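PDB 2JEU: regulatory protein E2, which probably helps to start viral DNA replication by improving the DNA-binding specificity of E1, and regulates viral transcription by binding response elements in the viral genome. Local coordinates for residues Val116-Phe121 / Ser187-Asp192; Asp153-Tyr158 / Tyr170-Asp175. All coordinates share one frame; numbering follows the deposited sequence.

How the contacts relate
Both contacts lie in the beta-rich part of the N-terminal transactivation domain of E2, their centres about 11 Å apart and on the same side of the chain's centre. Contact 1 pairs strand 110-121 with strand 185-189; contact 2, whose two segments both fall between those of contact 1 in sequence, joins strand 156-160 to strand 168-172 and the start of helix 173-180. All four strands belong to one antiparallel sheet. The contacts meet at F173, whose ring packs against V188 (CG2 to CD2 of F173, 3.5 Å) and V119. Helix 173-180 carries the chain from the edge hairpin to strand 185-189, and F173, its first residue, joins the two pairings through side-chain contacts.

Contact 1: Val116-Phe121 / Ser187-Asp192; sequences VVEVEF and SVRDQD
V117 and V188 meet through their CG1 methyls, 3.7 Å apart, the two side chains crossing at a slant. In V117 this methyl stands anti to the backbone N (chi1 161°), which also lays it against the carbonyl O of R189. The other branch, CG2, lies 3.4 Å from D190 OD1; that carboxylate is engaged through OD2 in a salt bridge with R115. V119 and V188 form a non-hydrogen-bonded antiparallel pair, and their CG2 methyls approach more loosely, at 4.2 Å. Helix 173-180 covers this face of the sheet. Here strand 185-189 runs antiparallel beside strand 110-121, within the sheet of the transactivation domain. The hydrogen-bonded pairs E118-R189 and E120-S187 flank V119-V188, each closed by two backbone bonds, among them R189 N to E118 O at 2.9 Å. Their side chains rise from the face opposite the valines. E118 and R189 lie side by side and point the same way, the glutamate extended. In R189, CG beside the backbone N (chi1 -72°) and an extended second torsion carry CD to 3.4 Å from E118 OE2. The chain then bends at chi3, and NE is left 4.1 Å from that oxygen, beyond a salt bridge, with the carboxylate and guanidinium planes 54° apart. E118 OE1 is instead hydrogen-bonded to W130 NE1.

Contact 2: Asp153-Tyr158 / Tyr170-Asp175; sequences DGTGLY and YSRFGD
The F173 ring lies with one face against the backbone of G156, whose CA sits 3.8 Å from the ring centroid in a CH-pi contact, offset toward the rim. The edge of the same ring faces the carbonyl O atoms of D153 and G154, the former 3.2 Å from CE2. L157 meets F173 at the CZ corner of the ring, on the same side as G156: the two side chains cross at about a right angle, with CD2 of L157 3.8 Å from CZ of F173. The first torsion of L157 (chi1 -57°) sets CG beside F173 CZ, and chi2 then turns CD1 to Y170 and CD2 to F173. L157 is therefore shared between two aromatic side chains. Y170 crosses it obliquely, CZ lying 3.7 Å from L157 CB; its CG, between the backbone N and the carbonyl carbon (chi1 55°), folds the ring back with one face over L157 O.

The backbone that sets these groups is the open end of the 156-160/168-172 hairpin, where Y170 and S171 both face L157 in a classic beta bulge. L157 gives its N-H to S171 O (N to O 2.8 Å) and receives Y170 N at its own O. One step beyond the paired strands, F173 N bonds to T155 O, the donor tilted 24° from the carbonyl plane, just as the chain passes through the N-cap residue R172 into helix 173-180. The turn before G156 is held by D153 OD2: T155 N, from above the carboxylate plane, closes an Asx turn, and G156 N, nearly along the C-O axis, completes an Asx motif. OD1 forms a salt bridge with R167 and a hydrogen bond with the Y169 hydroxyl. Two backbone donors on OD2 and a cationic partner at OD1 would probably stabilise the ionised carboxylate of D153.

Contact 1: Val116-Phe121 / Ser187-Asp192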
loop_
_atom_site.group_PDB
_atom_site.type_symbol
_atom_site.label_atom_id
_atom_site.label_comp_id
_atom_site.label_asym_id
_atom_site.label_seq_id
_atom_site.Cartn_x
_atom_site.Cartn_y
_atom_site.Cartn_z
ATOM N N VAL A 116 -7.901 -9.032 10.488
ATOM C CA VAL A 116 -8.408 -9.958 9.488
ATOM C C VAL A 116 -9.911 -10.200 9.664
ATOM O O VAL A 116 -10.441 -10.209 10.782
ATOM C CB VAL A 116 -7.619 -11.286 9.489
ATOM C CG1 VAL A 116 -8.080 -12.178 8.358
ATOM C CG2 VAL A 116 -6.119 -11.020 9.363
ATOM N N VAL A 117 -10.585 -10.362 8.534
ATOM C CA VAL A 117 -12.012 -10.617 8.494
ATOM C C VAL A 117 -12.237 -11.892 7.695
ATOM O O VAL A 117 -11.654 -12.080 6.616
ATOM C CB VAL A 117 -12.779 -9.429 7.877
ATOM C CG1 VAL A 117 -14.159 -9.853 7.399
ATOM C CG2 VAL A 117 -12.900 -8.312 8.894
ATOM N N GLU A 118 -13.080 -12.765 8.234
ATOM C CA GLU A 118 -13.287 -14.073 7.665
ATOM C C GLU A 118 -14.658 -14.166 7.018
ATOM O O GLU A 118 -15.684 -14.023 7.686
ATOM C CB GLU A 118 -13.114 -15.117 8.757
ATOM C CG GLU A 118 -13.498 -16.511 8.365
ATOM C CD GLU A 118 -13.023 -17.511 9.377
ATOM O OE1 GLU A 118 -11.820 -17.852 9.342
ATOM O OE2 GLU A 118 -13.848 -17.943 10.210
ATOM N N VAL A 119 -14.663 -14.390 5.708
ATOM C CA VAL A 119 -15.902 -14.588 4.965
ATOM C C VAL A 119 -16.060 -16.066 4.631
ATOM O O VAL A 119 -15.222 -16.661 3.958
ATOM C CB VAL A 119 -15.957 -13.732 3.671
ATOM C CG1 VAL A 119 -17.206 -14.049 2.861
ATOM C CG2 VAL A 119 -15.924 -12.260 4.009
ATOM N N GLU A 120 -17.142 -16.650 5.120
ATOM C CA GLU A 120 -17.441 -18.033 4.843
ATOM C C GLU A 120 -18.580 -18.098 3.843
ATOM O O GLU A 120 -19.587 -17.412 3.998
ATOM C CB GLU A 120 -17.819 -18.750 6.128
ATOM C CG GLU A 120 -17.823 -20.247 6.005
ATOM C CD GLU A 120 -18.492 -20.900 7.186
ATOM O OE1 GLU A 120 -19.736 -21.045 7.159
ATOM O OE2 GLU A 120 -17.771 -21.264 8.139
ATOM N N PHE A 121 -18.411 -18.929 2.818
ATOM C CA PHE A 121 -19.412 -19.071 1.766
ATOM C C PHE A 121 -20.210 -20.354 1.919
ATOM O O PHE A 121 -19.688 -21.373 2.387
ATOM C CB PHE A 121 -18.751 -19.038 0.389
ATOM C CG PHE A 121 -17.916 -17.814 0.150
ATOM C CD1 PHE A 121 -16.531 -17.874 0.254
ATOM C CD2 PHE A 121 -18.522 -16.590 -0.171
ATOM C CE1 PHE A 121 -15.753 -16.736 0.038
ATOM C CE2 PHE A 121 -17.761 -15.443 -0.386
ATOM C CZ PHE A 121 -16.373 -15.514 -0.287
ATOM N N SER A 187 -21.417 -15.483 5.153
ATOM C CA SER A 187 -21.470 -14.837 6.452
ATOM C C SER A 187 -20.104 -14.214 6.735
ATOM O O SER A 187 -19.085 -14.656 6.191
ATOM C CB SER A 187 -21.910 -15.815 7.550
ATOM O OG SER A 187 -20.803 -16.414 8.197
ATOM N N VAL A 188 -20.095 -13.180 7.573
ATOM C CA VAL A 188 -18.911 -12.354 7.784
ATOM C C VAL A 188 -18.532 -12.255 9.257
ATOM O O VAL A 188 -19.146 -11.505 10.014
ATOM C CB VAL A 188 -19.134 -10.927 7.236
ATOM C CG1 VAL A 188 -17.888 -10.084 7.413
ATOM C CG2 VAL A 188 -19.550 -10.969 5.774
ATOM N N ARG A 189 -17.518 -13.013 9.659
ATOM C CA ARG A 189 -16.967 -12.886 10.999
ATOM C C ARG A 189 -16.041 -11.679 11.041
ATOM O O ARG A 189 -15.103 -11.582 10.240
ATOM C CB ARG A 189 -16.184 -14.143 11.394
ATOM C CG ARG A 189 -17.052 -15.356 11.677
ATOM C CD ARG A 189 -16.232 -16.549 12.145
ATOM N NE ARG A 189 -15.671 -16.369 13.487
ATOM C CZ ARG A 189 -16.228 -16.818 14.612
ATOM N NH1 ARG A 189 -17.382 -17.481 14.587
ATOM N NH2 ARG A 189 -15.626 -16.603 15.778
ATOM N N ASP A 190 -16.306 -10.747 11.952
ATOM C CA ASP A 190 -15.319 -9.724 12.253
ATOM C C ASP A 190 -14.444 -10.254 13.389
ATOM O O ASP A 190 -13.381 -10.833 13.138
ATOM C CB ASP A 190 -15.966 -8.383 12.597
ATOM C CG ASP A 190 -15.087 -7.191 12.210
ATOM O OD1 ASP A 190 -13.862 -7.379 12.030
ATOM O OD2 ASP A 190 -15.619 -6.064 12.089
ATOM N N GLN A 191 -14.899 -10.085 14.628
ATOM C CA GLN A 191 -14.210 -10.662 15.781
ATOM C C GLN A 191 -15.252 -11.368 16.622
ATOM O O GLN A 191 -15.354 -12.598 16.626
ATOM C CB GLN A 191 -13.541 -9.571 16.615
ATOM C CG GLN A 191 -12.826 -8.496 15.807
ATOM C CD GLN A 191 -13.216 -7.091 16.229
ATOM O OE1 GLN A 191 -13.124 -6.149 15.439
ATOM N NE2 GLN A 191 -13.662 -6.940 17.476
ATOM N N ASP A 192 -16.031 -10.556 17.329
ATOM C CA ASP A 192 -17.174 -11.017 18.098
ATOM C C ASP A 192 -18.474 -10.615 17.389
ATOM O O ASP A 192 -19.507 -10.409 18.022
ATOM C CB ASP A 192 -17.117 -10.451 19.527
ATOM C CG ASP A 192 -17.184 -8.922 19.574
ATOM O OD1 ASP A 192 -16.854 -8.248 18.567
ATOM O OD2 ASP A 192 -17.568 -8.397 20.644
#

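Contact 2: Asp153-Tyr158 / Tyr170-Asp175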
loop_
_atom_site.group_PDB
_atom_site.type_symbol
_atom_site.label_atom_id
_atom_site.label_comp_id
_atom_site.label_asym_id
_atom_site.label_seq_id
_atom_site.Cartn_x
_atom_site.Cartn_y
_atom_site.Cartn_z
ATOM N N ASP A 153 -18.916 -4.831 7.395
ATOM C CA ASP A 153 -20.305 -5.144 7.708
ATOM C C ASP A 153 -20.777 -6.221 6.741
ATOM O O ASP A 153 -19.994 -6.694 5.911
ATOM C CB ASP A 153 -21.202 -3.895 7.643
ATOM C CG ASP A 153 -21.318 -3.306 6.237
ATOM O OD1 ASP A 153 -21.660 -2.109 6.141
ATOM O OD2 ASP A 153 -21.075 -4.017 5.234
ATOM N N GLY A 154 -22.054 -6.586 6.840
ATOM C CA GLY A 154 -22.636 -7.651 6.024
ATOM C C GLY A 154 -22.649 -7.399 4.530
ATOM O O GLY A 154 -22.777 -8.338 3.743
ATOM N N THR A 155 -22.511 -6.133 4.145
ATOM C CA THR A 155 -22.521 -5.731 2.745
ATOM C C THR A 155 -21.120 -5.777 2.125
ATOM O O THR A 155 -20.949 -6.276 1.008
ATOM C CB THR A 155 -23.162 -4.335 2.591
ATOM O OG1 THR A 155 -24.485 -4.374 3.141
ATOM C CG2 THR A 155 -23.218 -3.891 1.113
ATOM N N GLY A 156 -20.129 -5.265 2.854
ATOM C CA GLY A 156 -18.751 -5.240 2.369
ATOM C C GLY A 156 -17.740 -4.576 3.292
ATOM O O GLY A 156 -17.974 -4.424 4.496
ATOM N N LEU A 157 -16.598 -4.212 2.719
ATOM C CA LEU A 157 -15.592 -3.418 3.406
ATOM C C LEU A 157 -15.779 -1.991 2.940
ATOM O O LEU A 157 -15.863 -1.726 1.734
ATOM C CB LEU A 157 -14.170 -3.878 3.052
ATOM C CG LEU A 157 -13.703 -5.320 3.285
ATOM C CD1 LEU A 157 -12.365 -5.538 2.611
ATOM C CD2 LEU A 157 -13.618 -5.647 4.767
ATOM N N TYR A 158 -15.818 -1.071 3.896
ATOM C CA TYR A 158 -16.167 0.306 3.622
ATOM C C TYR A 158 -15.259 1.256 4.381
ATOM O O TYR A 158 -14.512 0.836 5.256
ATOM C CB TYR A 158 -17.607 0.542 4.060
ATOM C CG TYR A 158 -17.787 0.496 5.559
ATOM C CD1 TYR A 158 -17.550 1.630 6.343
ATOM C CD2 TYR A 158 -18.182 -0.681 6.196
ATOM C CE1 TYR A 158 -17.704 1.595 7.716
ATOM C CE2 TYR A 158 -18.344 -0.725 7.569
ATOM C CZ TYR A 158 -18.104 0.416 8.324
ATOM O OH TYR A 158 -18.274 0.387 9.689
ATOM N N TYR A 170 -15.613 -0.190 -0.912
ATOM C CA TYR A 170 -14.649 -0.418 -1.980
ATOM C C TYR A 170 -14.587 -1.900 -2.384
ATOM O O TYR A 170 -13.996 -2.255 -3.413
ATOM C CB TYR A 170 -13.271 0.110 -1.575
ATOM C CG TYR A 170 -12.712 -0.423 -0.269
ATOM C CD1 TYR A 170 -11.987 -1.621 -0.225
ATOM C CD2 TYR A 170 -12.868 0.292 0.918
ATOM C CE1 TYR A 170 -11.451 -2.105 0.980
ATOM C CE2 TYR A 170 -12.333 -0.183 2.129
ATOM C CZ TYR A 170 -11.629 -1.383 2.152
ATOM O OH TYR A 170 -11.109 -1.848 3.342
ATOM N N SER A 171 -15.203 -2.755 -1.571
ATOM C CA SER A 171 -15.225 -4.188 -1.821
ATOM C C SER A 171 -16.516 -4.763 -1.269
ATOM O O SER A 171 -16.828 -4.585 -0.090
ATOM C CB SER A 171 -14.014 -4.855 -1.164
ATOM O OG SER A 171 -14.232 -6.236 -0.944
ATOM N N ARG A 172 -17.269 -5.447 -2.123
ATOM C CA ARG A 172 -18.578 -5.971 -1.723
ATOM C C ARG A 172 -18.618 -7.497 -1.648
ATOM O O ARG A 172 -18.354 -8.195 -2.636
ATOM C CB ARG A 172 -19.674 -5.449 -2.649
ATOM C CG ARG A 172 -19.938 -3.985 -2.474
ATOM C CD ARG A 172 -20.902 -3.488 -3.515
ATOM N NE ARG A 172 -21.182 -2.063 -3.343
ATOM C CZ ARG A 172 -22.254 -1.581 -2.717
ATOM N NH1 ARG A 172 -23.164 -2.402 -2.209
ATOM N NH2 ARG A 172 -22.421 -0.276 -2.600
ATOM N N PHE A 173 -18.966 -7.993 -0.464
ATOM C CA PHE A 173 -19.006 -9.420 -0.192
ATOM C C PHE A 173 -19.979 -10.199 -1.069
ATOM O O PHE A 173 -19.705 -11.343 -1.429
ATOM C CB PHE A 173 -19.307 -9.677 1.286
ATOM C CG PHE A 173 -18.253 -9.151 2.223
ATOM C CD1 PHE A 173 -16.897 -9.236 1.894
ATOM C CD2 PHE A 173 -18.611 -8.595 3.442
ATOM C CE1 PHE A 173 -15.923 -8.758 2.759
ATOM C CE2 PHE A 173 -17.647 -8.121 4.315
ATOM C CZ PHE A 173 -16.298 -8.200 3.973
ATOM N N GLY A 174 -21.106 -9.582 -1.417
ATOM C CA GLY A 174 -22.044 -10.189 -2.356
ATOM C C GLY A 174 -21.395 -10.485 -3.697
ATOM O O GLY A 174 -21.679 -11.506 -4.329
ATOM N N ASP A 175 -20.516 -9.585 -4.125
ATOM C CA ASP A 175 -19.766 -9.755 -5.362
ATOM C C ASP A 175 -18.677 -10.810 -5.213
ATOM O O ASP A 175 -18.412 -11.570 -6.143
ATOM C CB ASP A 175 -19.190 -8.418 -5.819
ATOM C CG ASP A 175 -20.273 -7.383 -6.089
ATOM O OD1 ASP A 175 -20.077 -6.196 -5.752
ATOM O OD2 ASP A 175 -21.336 -7.761 -6.630
#